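Local coordinates for protein potential RNA-dependent RNA polymerase (Human picobirnavirus, PDB 5I62) that probably polymerises ribonucleoside triphosphates on an RNA template, serving both transcription and replication of a double-stranded RNA virus genome, at residues A[393-396]-A[401-404]; A[66-71]-A[395-400]; A[243-248]-A[406-411]; A[361-366]-A[371-376]; A[232-237]-A[327-332]. All coordinates share one frame; numbering follows the deposited sequence.

Contact 1 of 5, residues A[393-396]-A[401-404]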
# COMPACT_ATOMS: atom_id res chain seq x y z
N LYS A 393 19.95 7.69 -16.04
CA LYS A 393 21.04 6.71 -15.98
C LYS A 393 21.71 6.62 -14.62
O LYS A 393 22.38 5.63 -14.35
CB LYS A 393 22.13 7.02 -17.02
CG LYS A 393 21.66 6.95 -18.46
CD LYS A 393 22.81 7.10 -19.44
CE LYS A 393 22.26 7.26 -20.85
NZ LYS A 393 23.33 7.36 -21.87
N GLN A 394 21.55 7.64 -13.76
CA GLN A 394 22.29 7.69 -12.50
C GLN A 394 21.43 7.67 -11.25
O GLN A 394 21.98 7.48 -10.16
CB GLN A 394 23.18 8.95 -12.43
CG GLN A 394 24.10 9.21 -13.63
CD GLN A 394 23.37 9.92 -14.77
OE1 GLN A 394 22.22 10.37 -14.62
NE2 GLN A 394 24.04 10.02 -15.92
N ASP A 395 20.12 7.87 -11.35
CA ASP A 395 19.31 7.85 -10.14
C ASP A 395 17.94 7.27 -10.45
O ASP A 395 17.60 6.99 -11.60
CB ASP A 395 19.25 9.26 -9.51
CG ASP A 395 18.55 10.28 -10.40
OD1 ASP A 395 17.48 9.99 -10.97
OD2 ASP A 395 19.09 11.40 -10.52
N CYS A 396 17.16 7.07 -9.39
CA CYS A 396 15.81 6.54 -9.56
C CYS A 396 14.99 6.88 -8.32
O CYS A 396 15.53 7.26 -7.28
CB CYS A 396 15.83 5.02 -9.80
SG CYS A 396 16.50 4.07 -8.41
N ARG A 401 11.23 6.89 -2.35
CA ARG A 401 12.60 7.13 -1.92
C ARG A 401 13.49 7.37 -3.14
O ARG A 401 13.35 6.69 -4.16
CB ARG A 401 13.18 5.95 -1.14
CG ARG A 401 12.88 5.95 0.34
CD ARG A 401 11.61 5.24 0.57
NE ARG A 401 11.31 5.03 1.99
CZ ARG A 401 10.10 4.73 2.42
NH1 ARG A 401 9.10 4.67 1.53
NH2 ARG A 401 9.86 4.52 3.71
N TRP A 402 14.42 8.30 -3.00
CA TRP A 402 15.39 8.64 -4.03
C TRP A 402 16.67 7.84 -3.80
O TRP A 402 17.11 7.67 -2.67
CB TRP A 402 15.68 10.13 -3.98
CG TRP A 402 16.78 10.70 -4.81
CD1 TRP A 402 16.67 11.25 -6.04
CD2 TRP A 402 18.16 10.86 -4.42
NE1 TRP A 402 17.89 11.73 -6.46
CE2 TRP A 402 18.82 11.50 -5.49
CE3 TRP A 402 18.89 10.52 -3.28
CZ2 TRP A 402 20.18 11.80 -5.45
CZ3 TRP A 402 20.24 10.82 -3.24
CH2 TRP A 402 20.87 11.46 -4.32
N HIS A 403 17.23 7.32 -4.89
CA HIS A 403 18.51 6.63 -4.84
C HIS A 403 19.40 7.18 -5.95
O HIS A 403 18.91 7.59 -7.00
CB HIS A 403 18.38 5.11 -5.04
CG HIS A 403 17.34 4.45 -4.19
ND1 HIS A 403 17.67 3.63 -3.14
CD2 HIS A 403 15.99 4.43 -4.27
CE1 HIS A 403 16.57 3.14 -2.59
NE2 HIS A 403 15.53 3.63 -3.25
N HIS A 404 20.70 7.17 -5.71
CA HIS A 404 21.65 7.68 -6.69
C HIS A 404 22.89 6.80 -6.68
O HIS A 404 23.39 6.43 -5.62
CB HIS A 404 22.02 9.13 -6.38
CG HIS A 404 22.70 9.83 -7.50
ND1 HIS A 404 23.97 9.51 -7.91
CD2 HIS A 404 22.29 10.84 -8.30
CE1 HIS A 404 24.32 10.29 -8.92
NE2 HIS A 404 23.32 11.11 -9.17
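Cys396 and His403 are an antiparallel hydrogen-bonded pair joined in both directions. Cys396 N gives to His403 O at 3.0 Å, and His403 N answers to Cys396 O at 2.9 Å with an N-H...O angle of 166°. Next along the ladder, Asp395 and His404 form a non-hydrogen-bonded pair with their CA atoms 4.2 Å apart. Weaker CA-H...O contacts border these bonds: His404 CA lies 3.5 Å from Gln394 O, and Trp402 CA approaches Cys396 O in the same way. Together they define the hairpin of strands 395-398 and 401-404, which its position after the palm motifs identifies as probable motif E of viral RNA polymerases.

The His404 imidazole has CG anti to the backbone N (chi1 -165°), which brings one face of the ring against the Gln394 carbonyl, just before the partner strand; Gln394 O sits 3.5 Å above the plane, over its centre. Asp395 CB approaches His404 CD2 obliquely at 3.6 Å, the ring and carboxylate planes turned 57° apart. Cys396 SG lies on the other face of the hairpin, beside His403 CB at 4.0 Å and oblique to the ring.

The polar ends bond residues outside the two segments. The Asp395 carboxylate is held by the hydroxyls of Tyr390 and Thr64, and Thr64 also bonds Trp402 NE1. His403 ND1 bonds Cys413 O, whereas His404 ND1 bonds Asp406 N. Backbone bonds therefore fix the register, while the polar side chains of Asp395, Trp402, His403 and His404, bonded to other residues, tie the hairpin to its surroundings.

Contact 2 of 5, residues A[66-71]-A[395-400]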
# COMPACT_ATOMS: atom_id res chain seq x y z
N MET A 66 17.25 17.46 -4.81
CA MET A 66 16.46 18.68 -4.65
C MET A 66 15.23 18.65 -5.54
O MET A 66 14.14 19.07 -5.12
CB MET A 66 17.33 19.90 -4.95
CG MET A 66 16.65 21.26 -4.71
SD MET A 66 16.08 21.53 -3.01
CE MET A 66 17.53 21.09 -2.11
N GLU A 67 15.36 18.16 -6.78
CA GLU A 67 14.20 18.03 -7.65
C GLU A 67 13.16 17.09 -7.05
O GLU A 67 11.96 17.35 -7.13
CB GLU A 67 14.59 17.49 -9.02
CG GLU A 67 15.39 18.43 -9.87
CD GLU A 67 16.35 17.68 -10.79
OE1 GLU A 67 17.48 18.17 -11.01
OE2 GLU A 67 15.98 16.57 -11.25
N PHE A 68 13.63 15.97 -6.49
CA PHE A 68 12.75 15.01 -5.82
C PHE A 68 12.02 15.67 -4.65
O PHE A 68 10.80 15.54 -4.52
CB PHE A 68 13.61 13.84 -5.36
CG PHE A 68 12.98 12.90 -4.36
CD1 PHE A 68 12.13 11.89 -4.77
CD2 PHE A 68 13.32 12.98 -3.02
CE1 PHE A 68 11.59 11.00 -3.84
CE2 PHE A 68 12.79 12.09 -2.10
CZ PHE A 68 11.92 11.09 -2.52
N GLU A 69 12.75 16.42 -3.83
CA GLU A 69 12.16 17.14 -2.71
C GLU A 69 11.15 18.19 -3.19
O GLU A 69 10.05 18.31 -2.64
CB GLU A 69 13.26 17.79 -1.88
CG GLU A 69 14.10 16.83 -1.05
CD GLU A 69 13.54 16.64 0.36
OE1 GLU A 69 12.33 16.93 0.55
OE2 GLU A 69 14.29 16.20 1.26
N ASP A 70 11.54 18.99 -4.20
CA ASP A 70 10.64 19.99 -4.78
C ASP A 70 9.36 19.36 -5.31
O ASP A 70 8.26 19.90 -5.14
CB ASP A 70 11.34 20.74 -5.92
CG ASP A 70 12.25 21.85 -5.43
OD1 ASP A 70 12.22 22.17 -4.22
OD2 ASP A 70 12.99 22.41 -6.26
N ASP A 71 9.49 18.22 -6.01
CA ASP A 71 8.32 17.50 -6.49
C ASP A 71 7.37 17.13 -5.35
O ASP A 71 6.16 17.35 -5.45
CB ASP A 71 8.78 16.25 -7.24
CG ASP A 71 7.63 15.42 -7.75
OD1 ASP A 71 6.90 15.88 -8.65
OD2 ASP A 71 7.43 14.31 -7.22
N ASP A 395 20.12 7.87 -11.35
CA ASP A 395 19.31 7.85 -10.14
C ASP A 395 17.94 7.27 -10.45
O ASP A 395 17.60 6.99 -11.60
CB ASP A 395 19.25 9.26 -9.51
CG ASP A 395 18.55 10.28 -10.40
OD1 ASP A 395 17.48 9.99 -10.97
OD2 ASP A 395 19.09 11.40 -10.52
N CYS A 396 17.16 7.07 -9.39
CA CYS A 396 15.81 6.54 -9.56
C CYS A 396 14.99 6.88 -8.32
O CYS A 396 15.53 7.26 -7.28
CB CYS A 396 15.83 5.02 -9.80
SG CYS A 396 16.50 4.07 -8.41
N THR A 397 13.69 6.76 -8.46
CA THR A 397 12.78 6.87 -7.33
C THR A 397 11.95 5.61 -7.29
O THR A 397 11.51 5.12 -8.33
CB THR A 397 11.89 8.11 -7.42
OG1 THR A 397 11.16 8.06 -8.66
CG2 THR A 397 12.72 9.38 -7.40
N TYR A 398 11.77 5.06 -6.09
CA TYR A 398 11.04 3.82 -5.90
C TYR A 398 10.49 3.86 -4.49
O TYR A 398 11.25 4.14 -3.56
CB TYR A 398 11.96 2.60 -6.11
CG TYR A 398 11.28 1.26 -5.94
CD1 TYR A 398 10.13 0.95 -6.65
CD2 TYR A 398 11.80 0.31 -5.07
CE1 TYR A 398 9.51 -0.29 -6.50
CE2 TYR A 398 11.19 -0.94 -4.92
CZ TYR A 398 10.04 -1.22 -5.63
OH TYR A 398 9.43 -2.45 -5.49
N LEU A 399 9.19 3.64 -4.35
CA LEU A 399 8.49 3.67 -3.06
C LEU A 399 8.69 5.02 -2.36
O LEU A 399 8.85 5.08 -1.14
CB LEU A 399 8.93 2.52 -2.15
CG LEU A 399 8.79 1.12 -2.75
CD1 LEU A 399 9.23 0.05 -1.75
CD2 LEU A 399 7.36 0.86 -3.25
N ARG A 400 8.68 6.09 -3.16
CA ARG A 400 8.87 7.46 -2.68
C ARG A 400 10.21 7.67 -1.97
O ARG A 400 10.34 8.55 -1.12
CB ARG A 400 7.71 7.91 -1.79
CG ARG A 400 6.40 8.08 -2.57
CD ARG A 400 5.30 8.63 -1.66
NE ARG A 400 3.97 8.13 -2.01
CZ ARG A 400 3.27 8.52 -3.07
NH1 ARG A 400 3.77 9.42 -3.92
NH2 ARG A 400 2.06 8.01 -3.30
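Phe68, on helix 63-73, and Thr397, on strand 395-398, hold the nearest backbones of the two segments, their CA atoms 8.3 Å apart. No hydrogen bond crosses this gap. The strand ends in a tight turn at Leu399 and Arg400, both with positive phi in the left-handed helical region, and the helix faces this end of the hairpin.

A single aromatic side chain spans the distance. Phe68 has CG anti to the backbone N (chi1 165°), which extends the ring from the helix towards the turn. Its CD1 meets the methyl CG2 of Thr397 at 3.7 Å, the two side chains lying alongside and pointing opposite ways. Farther out, the ring presents its edge to the backbone: CZ comes within 3.3 Å of Arg400 O, which lies near the ring plane. Ser418 also touches Phe68, and on the same helix Glu69 bonds Ser418 OG, Thr419 OG1 and His457 NE2, so Phe68 and Glu69 both fasten this helix to the 418-419 region.

The contact is apolar packing with a carbonyl at the ring edge. A methyl group packs beside the ring, and the weakly positive C-H edge probably complements the partial negative charge of the turn carbonyl.

Contact 3 of 5, residues A[243-248]-A[406-411]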
# COMPACT_ATOMS: atom_id res chain seq x y z
N ARG A 243 19.05 -4.27 -3.58
CA ARG A 243 18.75 -4.62 -4.97
C ARG A 243 18.87 -3.42 -5.90
O ARG A 243 19.32 -3.56 -7.04
CB ARG A 243 17.38 -5.27 -5.08
CG ARG A 243 17.16 -5.89 -6.46
CD ARG A 243 16.31 -7.13 -6.42
NE ARG A 243 16.83 -8.16 -5.53
CZ ARG A 243 16.16 -9.26 -5.20
NH1 ARG A 243 14.94 -9.46 -5.70
NH2 ARG A 243 16.69 -10.16 -4.37
N ILE A 244 18.47 -2.23 -5.44
CA ILE A 244 18.72 -1.01 -6.22
C ILE A 244 20.20 -0.91 -6.57
O ILE A 244 20.58 -0.62 -7.72
CB ILE A 244 18.28 0.25 -5.46
CG1 ILE A 244 16.77 0.28 -5.20
CG2 ILE A 244 18.73 1.51 -6.21
CD1 ILE A 244 15.94 0.37 -6.44
N THR A 245 21.06 -1.12 -5.57
CA THR A 245 22.51 -1.08 -5.77
C THR A 245 22.95 -2.07 -6.86
O THR A 245 23.71 -1.71 -7.76
CB THR A 245 23.23 -1.37 -4.45
OG1 THR A 245 22.73 -0.54 -3.39
CG2 THR A 245 24.74 -1.13 -4.60
N LYS A 246 22.47 -3.31 -6.78
CA LYS A 246 22.84 -4.32 -7.77
C LYS A 246 22.34 -3.95 -9.15
O LYS A 246 23.03 -4.22 -10.15
CB LYS A 246 22.30 -5.69 -7.34
CG LYS A 246 22.99 -6.26 -6.11
CD LYS A 246 24.52 -6.19 -6.32
CE LYS A 246 25.30 -6.28 -5.02
NZ LYS A 246 25.24 -7.64 -4.39
N MET A 247 21.17 -3.31 -9.23
CA MET A 247 20.64 -2.87 -10.52
C MET A 247 21.57 -1.85 -11.17
O MET A 247 21.86 -1.93 -12.37
CB MET A 247 19.23 -2.30 -10.32
CG MET A 247 18.54 -1.85 -11.62
SD MET A 247 17.05 -0.88 -11.27
CE MET A 247 17.81 0.59 -10.57
N PHE A 248 22.08 -0.91 -10.37
CA PHE A 248 23.04 0.05 -10.91
C PHE A 248 24.36 -0.63 -11.27
O PHE A 248 24.99 -0.27 -12.28
CB PHE A 248 23.26 1.19 -9.93
CG PHE A 248 22.21 2.25 -10.01
CD1 PHE A 248 22.06 3.01 -11.16
CD2 PHE A 248 21.35 2.47 -8.95
CE1 PHE A 248 21.07 3.98 -11.25
CE2 PHE A 248 20.36 3.46 -9.03
CZ PHE A 248 20.22 4.20 -10.18
N ASP A 406 25.86 7.44 -7.12
CA ASP A 406 26.97 8.05 -6.38
C ASP A 406 26.67 8.29 -4.90
O ASP A 406 27.54 8.80 -4.19
CB ASP A 406 27.37 9.37 -7.04
CG ASP A 406 27.85 9.19 -8.47
OD1 ASP A 406 28.46 8.14 -8.75
OD2 ASP A 406 27.63 10.10 -9.30
N TYR A 407 25.48 7.95 -4.43
CA TYR A 407 25.09 8.18 -3.04
C TYR A 407 25.01 6.83 -2.34
O TYR A 407 23.95 6.21 -2.28
CB TYR A 407 23.76 8.93 -2.95
CG TYR A 407 23.46 9.43 -1.56
CD1 TYR A 407 22.82 8.62 -0.63
CD2 TYR A 407 23.83 10.71 -1.17
CE1 TYR A 407 22.54 9.08 0.67
CE2 TYR A 407 23.56 11.18 0.11
CZ TYR A 407 22.92 10.36 1.02
OH TYR A 407 22.66 10.83 2.28
N ARG A 408 26.14 6.38 -1.80
CA ARG A 408 26.22 5.06 -1.21
C ARG A 408 26.75 5.18 0.21
O ARG A 408 27.65 5.98 0.47
CB ARG A 408 27.12 4.11 -2.03
CG ARG A 408 26.80 4.12 -3.53
CD ARG A 408 27.28 2.86 -4.24
NE ARG A 408 26.88 2.87 -5.65
CZ ARG A 408 26.90 1.81 -6.45
NH1 ARG A 408 27.31 0.63 -5.98
NH2 ARG A 408 26.51 1.92 -7.72
N VAL A 409 26.16 4.40 1.11
CA VAL A 409 26.54 4.29 2.51
C VAL A 409 26.90 2.83 2.77
O VAL A 409 26.08 1.94 2.56
CB VAL A 409 25.40 4.74 3.45
CG1 VAL A 409 25.78 4.55 4.93
CG2 VAL A 409 25.01 6.18 3.17
N ASP A 410 28.15 2.59 3.19
CA ASP A 410 28.71 1.24 3.28
C ASP A 410 28.42 0.44 2.01
O ASP A 410 28.06 -0.73 2.06
CB ASP A 410 28.20 0.50 4.52
CG ASP A 410 28.72 1.10 5.82
OD1 ASP A 410 29.76 1.79 5.78
OD2 ASP A 410 28.09 0.89 6.88
N GLY A 411 28.57 1.10 0.87
CA GLY A 411 28.42 0.47 -0.42
C GLY A 411 27.00 0.30 -0.93
O GLY A 411 26.82 -0.24 -2.03
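The guanidinium of Arg408 meets helix 237-250 obliquely, through Thr245 CG2 and Phe248 CB. The methyl stands 3.4 Å from Arg408 NH1, and Phe248 CB is 4.0 Å from Arg408 NH2. The Phe248 ring itself turns off from the arginine: one face carries Met247 CE, 4.1 Å above its plane and offset toward the rim, and the ring also packs on Val257 and Cys396. Arg408 reaches the helix because its chain runs extended from CG to NE, with CG anti to the carbonyl carbon (chi1 -48°). No hydrogen bond joins the two segments themselves.

Segment 406-411 belongs to the loop between strands 401-404 and 416-417 of the small antiparallel sheet that includes the probable motif E hairpin, and helix 237-250 flanks the palm sheet through Ile244, Met247 and Phe248. The arginine thus ties this loop to the helix, and its guanidinium has partners on both sides of the junction: NH1 forms a salt bridge with Asp249 OD1, near the C-terminal end of the helix, and NE bonds Thr405 O.

Thr245 uses both branches. CG2 is anti to the backbone N and faces the loop, touching Gly411 O as well, at 3.4 Å. OG1 lies beside the backbone N, on another side of CB, where it bonds Asp241 O one turn earlier and Cys413 N farther along the loop.

Contact 4 of 5, residues A[361-366]-A[371-376]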
# COMPACT_ATOMS: atom_id res chain seq x y z
N GLY A 361 7.19 0.33 -9.67
CA GLY A 361 8.22 -0.46 -10.33
C GLY A 361 9.44 0.35 -10.69
O GLY A 361 9.37 1.57 -10.91
N VAL A 362 10.57 -0.34 -10.78
CA VAL A 362 11.80 0.25 -11.27
C VAL A 362 12.55 -0.85 -12.01
O VAL A 362 12.65 -1.98 -11.51
CB VAL A 362 12.63 0.89 -10.13
CG1 VAL A 362 13.01 -0.14 -9.06
CG2 VAL A 362 13.86 1.55 -10.67
N LEU A 363 13.00 -0.57 -13.23
CA LEU A 363 13.50 -1.67 -14.05
C LEU A 363 14.50 -1.17 -15.08
O LEU A 363 14.55 0.01 -15.43
CB LEU A 363 12.36 -2.42 -14.75
CG LEU A 363 11.73 -1.78 -15.99
CD1 LEU A 363 10.98 -2.82 -16.82
CD2 LEU A 363 10.76 -0.66 -15.60
N THR A 364 15.28 -2.11 -15.60
CA THR A 364 16.15 -1.81 -16.73
C THR A 364 16.35 -3.08 -17.55
O THR A 364 16.22 -4.19 -17.04
CB THR A 364 17.50 -1.22 -16.26
OG1 THR A 364 18.23 -0.71 -17.38
CG2 THR A 364 18.33 -2.28 -15.56
N TYR A 365 16.59 -2.89 -18.84
CA TYR A 365 17.02 -3.94 -19.75
C TYR A 365 17.66 -3.28 -20.96
O TYR A 365 17.48 -2.08 -21.17
CB TYR A 365 15.86 -4.87 -20.14
CG TYR A 365 14.71 -4.18 -20.86
CD1 TYR A 365 14.78 -3.87 -22.22
CD2 TYR A 365 13.52 -3.89 -20.19
CE1 TYR A 365 13.72 -3.26 -22.88
CE2 TYR A 365 12.45 -3.29 -20.83
CZ TYR A 365 12.56 -2.97 -22.17
OH TYR A 365 11.49 -2.36 -22.80
N PRO A 366 18.42 -4.02 -21.75
CA PRO A 366 19.12 -3.39 -22.90
C PRO A 366 18.19 -2.65 -23.85
O PRO A 366 17.26 -3.24 -24.40
CB PRO A 366 19.78 -4.59 -23.59
CG PRO A 366 20.11 -5.50 -22.43
CD PRO A 366 18.91 -5.39 -21.51
N GLU A 371 8.75 4.98 -23.05
CA GLU A 371 7.59 4.85 -23.91
C GLU A 371 7.44 3.41 -24.42
O GLU A 371 6.32 2.95 -24.65
CB GLU A 371 7.68 5.86 -25.05
CG GLU A 371 8.83 5.57 -25.98
CD GLU A 371 10.17 6.15 -25.49
OE1 GLU A 371 10.20 6.76 -24.38
OE2 GLU A 371 11.20 5.99 -26.18
N ASP A 372 8.55 2.69 -24.58
CA ASP A 372 8.43 1.26 -24.88
C ASP A 372 7.78 0.50 -23.72
O ASP A 372 6.91 -0.35 -23.94
CB ASP A 372 9.79 0.64 -25.17
CG ASP A 372 10.33 1.01 -26.54
OD1 ASP A 372 9.58 1.62 -27.34
OD2 ASP A 372 11.49 0.66 -26.83
N VAL A 373 8.23 0.75 -22.50
CA VAL A 373 7.62 0.10 -21.34
C VAL A 373 6.15 0.44 -21.28
O VAL A 373 5.29 -0.44 -21.10
CB VAL A 373 8.35 0.50 -20.04
CG1 VAL A 373 7.57 0.05 -18.81
CG2 VAL A 373 9.75 -0.07 -20.00
N MET A 374 5.82 1.72 -21.47
CA MET A 374 4.43 2.15 -21.39
C MET A 374 3.57 1.43 -22.43
O MET A 374 2.47 0.96 -22.11
CB MET A 374 4.34 3.66 -21.58
CG MET A 374 3.18 4.29 -20.84
SD MET A 374 2.71 5.91 -21.48
CE MET A 374 2.36 5.45 -23.18
N GLN A 375 4.06 1.34 -23.67
CA GLN A 375 3.33 0.63 -24.72
C GLN A 375 3.16 -0.84 -24.37
O GLN A 375 2.09 -1.42 -24.61
CB GLN A 375 4.06 0.77 -26.06
CG GLN A 375 3.77 2.06 -26.82
CD GLN A 375 4.71 2.27 -28.00
OE1 GLN A 375 5.14 1.30 -28.66
NE2 GLN A 375 5.04 3.53 -28.28
N SER A 376 4.21 -1.47 -23.84
CA SER A 376 4.14 -2.90 -23.55
C SER A 376 3.17 -3.20 -22.42
O SER A 376 2.49 -4.22 -22.44
CB SER A 376 5.54 -3.44 -23.21
OG SER A 376 5.51 -4.85 -23.01
O HOH W 1 12.72 -0.84 -25.13
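Leu363 and Tyr365, leading out of the second strand of the motif C hairpin, pack on Val373 and Asp372 of helix 370-378, which in the palm of an RNA polymerase probably corresponds to motif D. The backbones stay well apart, the nearest CA atoms being Leu363 and Val373 at 9.5 Å, so side chains alone bridge the gap. Leu363 CD1 stops 4.4 Å from Val373 CG2, a loose apolar approach.

Tyr365 reaches farther. With CG between the backbone N and the carbonyl carbon (chi1 60°), its ring points at the helix and runs alongside Val373, the two side chains heading opposite ways. Its OH lies 4.0 Å from Val373 CG2, and its CE2 stands 4.3 Å from the same methyl. The phenol oxygen also comes beside Asp372 CB, and there a water completes the link: Tyr365 OH donates a hydrogen bond to the water at 3.0 Å, and the water donates to Asp372 OD2 at 2.6 Å. Ring and carboxylate planes are nearly parallel, 7° apart, although the side chains themselves cross at about a right angle.

Strand 360-363 lies inside the palm sheet, between strands 355-357 and 257-261, and the Gly-Asp-Asp signature of motif C spans the turn before it and its first residue. Through Leu363 and Tyr365 the helix is set against one face of this sheet, with Val373 also touching Thr260 of strand 257-261. Helix 327-345 borders the same layer, Ala342 and Ala343 packing on Tyr365 and Gln339 on Leu363.

Contact 5 of 5, residues A[232-237]-A[327-332]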
# COMPACT_ATOMS: atom_id res chain seq x y z
N PRO A 232 11.97 -7.73 -2.50
CA PRO A 232 12.67 -7.07 -1.39
C PRO A 232 11.78 -6.13 -0.58
O PRO A 232 11.98 -6.03 0.64
CB PRO A 232 13.81 -6.31 -2.08
CG PRO A 232 14.09 -7.11 -3.34
CD PRO A 232 12.70 -7.59 -3.79
N ALA A 233 10.82 -5.45 -1.20
CA ALA A 233 9.95 -4.53 -0.47
C ALA A 233 9.08 -5.25 0.57
O ALA A 233 8.59 -4.61 1.50
CB ALA A 233 9.07 -3.74 -1.43
N TRP A 234 8.88 -6.56 0.42
CA TRP A 234 8.22 -7.35 1.45
C TRP A 234 9.14 -7.67 2.62
O TRP A 234 8.66 -8.14 3.65
CB TRP A 234 7.69 -8.67 0.88
CG TRP A 234 6.50 -8.53 -0.02
CD1 TRP A 234 5.79 -7.40 -0.26
CD2 TRP A 234 5.90 -9.57 -0.81
NE1 TRP A 234 4.77 -7.66 -1.15
CE2 TRP A 234 4.82 -8.99 -1.50
CE3 TRP A 234 6.17 -10.92 -0.99
CZ2 TRP A 234 4.01 -9.72 -2.38
CZ3 TRP A 234 5.37 -11.64 -1.85
CH2 TRP A 234 4.31 -11.04 -2.54
N VAL A 235 10.44 -7.44 2.47
CA VAL A 235 11.37 -7.77 3.55
C VAL A 235 11.70 -6.50 4.32
O VAL A 235 11.43 -6.42 5.52
CB VAL A 235 12.64 -8.44 3.01
CG1 VAL A 235 13.60 -8.78 4.16
CG2 VAL A 235 12.28 -9.71 2.23
N SER A 236 12.27 -5.51 3.65
CA SER A 236 12.70 -4.29 4.34
C SER A 236 13.18 -3.27 3.32
O SER A 236 13.48 -3.62 2.17
CB SER A 236 13.83 -4.58 5.32
OG SER A 236 15.02 -4.86 4.60
N MET A 237 13.28 -2.02 3.76
CA MET A 237 13.83 -0.99 2.89
C MET A 237 15.32 -1.22 2.65
O MET A 237 15.86 -0.80 1.62
CB MET A 237 13.59 0.39 3.50
CG MET A 237 12.11 0.76 3.59
SD MET A 237 11.35 1.04 1.97
CE MET A 237 10.52 -0.53 1.68
N THR A 327 -4.33 -8.31 -2.28
CA THR A 327 -4.20 -7.09 -3.07
C THR A 327 -2.78 -6.91 -3.57
O THR A 327 -2.54 -6.71 -4.77
CB THR A 327 -4.59 -5.85 -2.25
OG1 THR A 327 -5.98 -5.91 -1.88
CG2 THR A 327 -4.35 -4.57 -3.08
N ASN A 328 -1.82 -6.98 -2.65
CA ASN A 328 -0.45 -6.74 -3.05
C ASN A 328 0.13 -7.95 -3.78
O ASN A 328 0.89 -7.79 -4.74
CB ASN A 328 0.38 -6.38 -1.82
CG ASN A 328 1.72 -5.81 -2.19
OD1 ASN A 328 2.70 -6.54 -2.28
ND2 ASN A 328 1.76 -4.50 -2.44
N ALA A 329 -0.22 -9.16 -3.35
CA ALA A 329 0.39 -10.36 -3.92
C ALA A 329 0.04 -10.51 -5.40
O ALA A 329 0.92 -10.66 -6.25
CB ALA A 329 -0.03 -11.60 -3.14
N ASP A 330 -1.27 -10.51 -5.72
CA ASP A 330 -1.70 -10.70 -7.10
C ASP A 330 -1.06 -9.66 -8.01
O ASP A 330 -0.59 -9.98 -9.11
CB ASP A 330 -3.23 -10.59 -7.23
CG ASP A 330 -3.96 -11.84 -6.74
OD1 ASP A 330 -3.35 -12.71 -6.09
OD2 ASP A 330 -5.18 -11.94 -7.02
N GLU A 331 -1.08 -8.40 -7.58
CA GLU A 331 -0.57 -7.31 -8.39
C GLU A 331 0.93 -7.41 -8.59
O GLU A 331 1.43 -7.19 -9.69
CB GLU A 331 -0.93 -5.98 -7.73
CG GLU A 331 -2.41 -5.69 -7.80
CD GLU A 331 -2.74 -4.30 -7.33
OE1 GLU A 331 -1.86 -3.64 -6.72
OE2 GLU A 331 -3.88 -3.86 -7.58
N THR A 332 1.67 -7.74 -7.52
CA THR A 332 3.13 -7.81 -7.60
C THR A 332 3.58 -8.94 -8.52
O THR A 332 4.51 -8.78 -9.33
CB THR A 332 3.71 -7.98 -6.20
OG1 THR A 332 3.35 -6.85 -5.41
CG2 THR A 332 5.24 -8.10 -6.25
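Trp234 and Asn328 meet indole edge to amide oxygen. Trp234 NE1 donates to Asn328 OD1 at 2.6 Å, a short bond with an N-H...O angle of 154°. The oxygen lies almost exactly in the indole plane, whereas the donor is tilted 31° out of the carbonyl plane of the amide. Ring and amide planes are accordingly turned well apart, by 55°, and the two side chains pass alongside with opposite headings. Asn328 has CG anti to the backbone N, which swings its amide off the first turn of helix 327-345 towards the tryptophan.

The benzene part of the indole continues along the same helix. Trp234 CZ2 approaches Ala329 CA at 4.0 Å, near the ring plane, and CH2 lies 4.4 Å from Ala329 CB. Trp234 CZ2 also touches Thr332 CB at 4.2 Å, from an oblique direction.

Thr332 is itself fixed to the helix, its OG1 donating to Asn328 O at 2.7 Å while Thr332 N reaches the same oxygen from the opposite face of the carbonyl plane. Thr332 OG1 also bonds Gly358 N, in the Gly-Asp-Asp turn of motif C, so this neighbour of the indole is coupled to the probable active-site hairpin.

Helix 327-345 is the likely motif B helix of the polymerase. Segment 232-237 lies in the connection from helix 208-228 and runs into the start of helix 237-250. Trp234 lies among these elements: Leu221 and Ile222 of helix 208-228 touch its side chain, Leu357 of strand 355-357 touches both Trp234 and Asn328, and Gln226 bonds Trp234 O.

How the contacts relate
From the N terminus, helix 63-73 opens contact 2, which closes a long loop only at the 395-398/401-404 hairpin. Within that loop, contact 5 runs from 232-237 to helix 327-345, and contact 4 follows in series, from strand 360-363 to helix 370-378. Contact 3 starts on helix 237-250, inside the loop of contact 5, and ends at 406-411, so it crosses both contact 5 and contact 2 while enclosing contact 4. Contact 1, the local hairpin, begins where contact 2 ends and nests inside contact 3. Helix 237-250 links the hairpin, the palm sheet and the 232-237 connection, though contacts 4 and 5 remain about 9 Å apart at their nearest atoms.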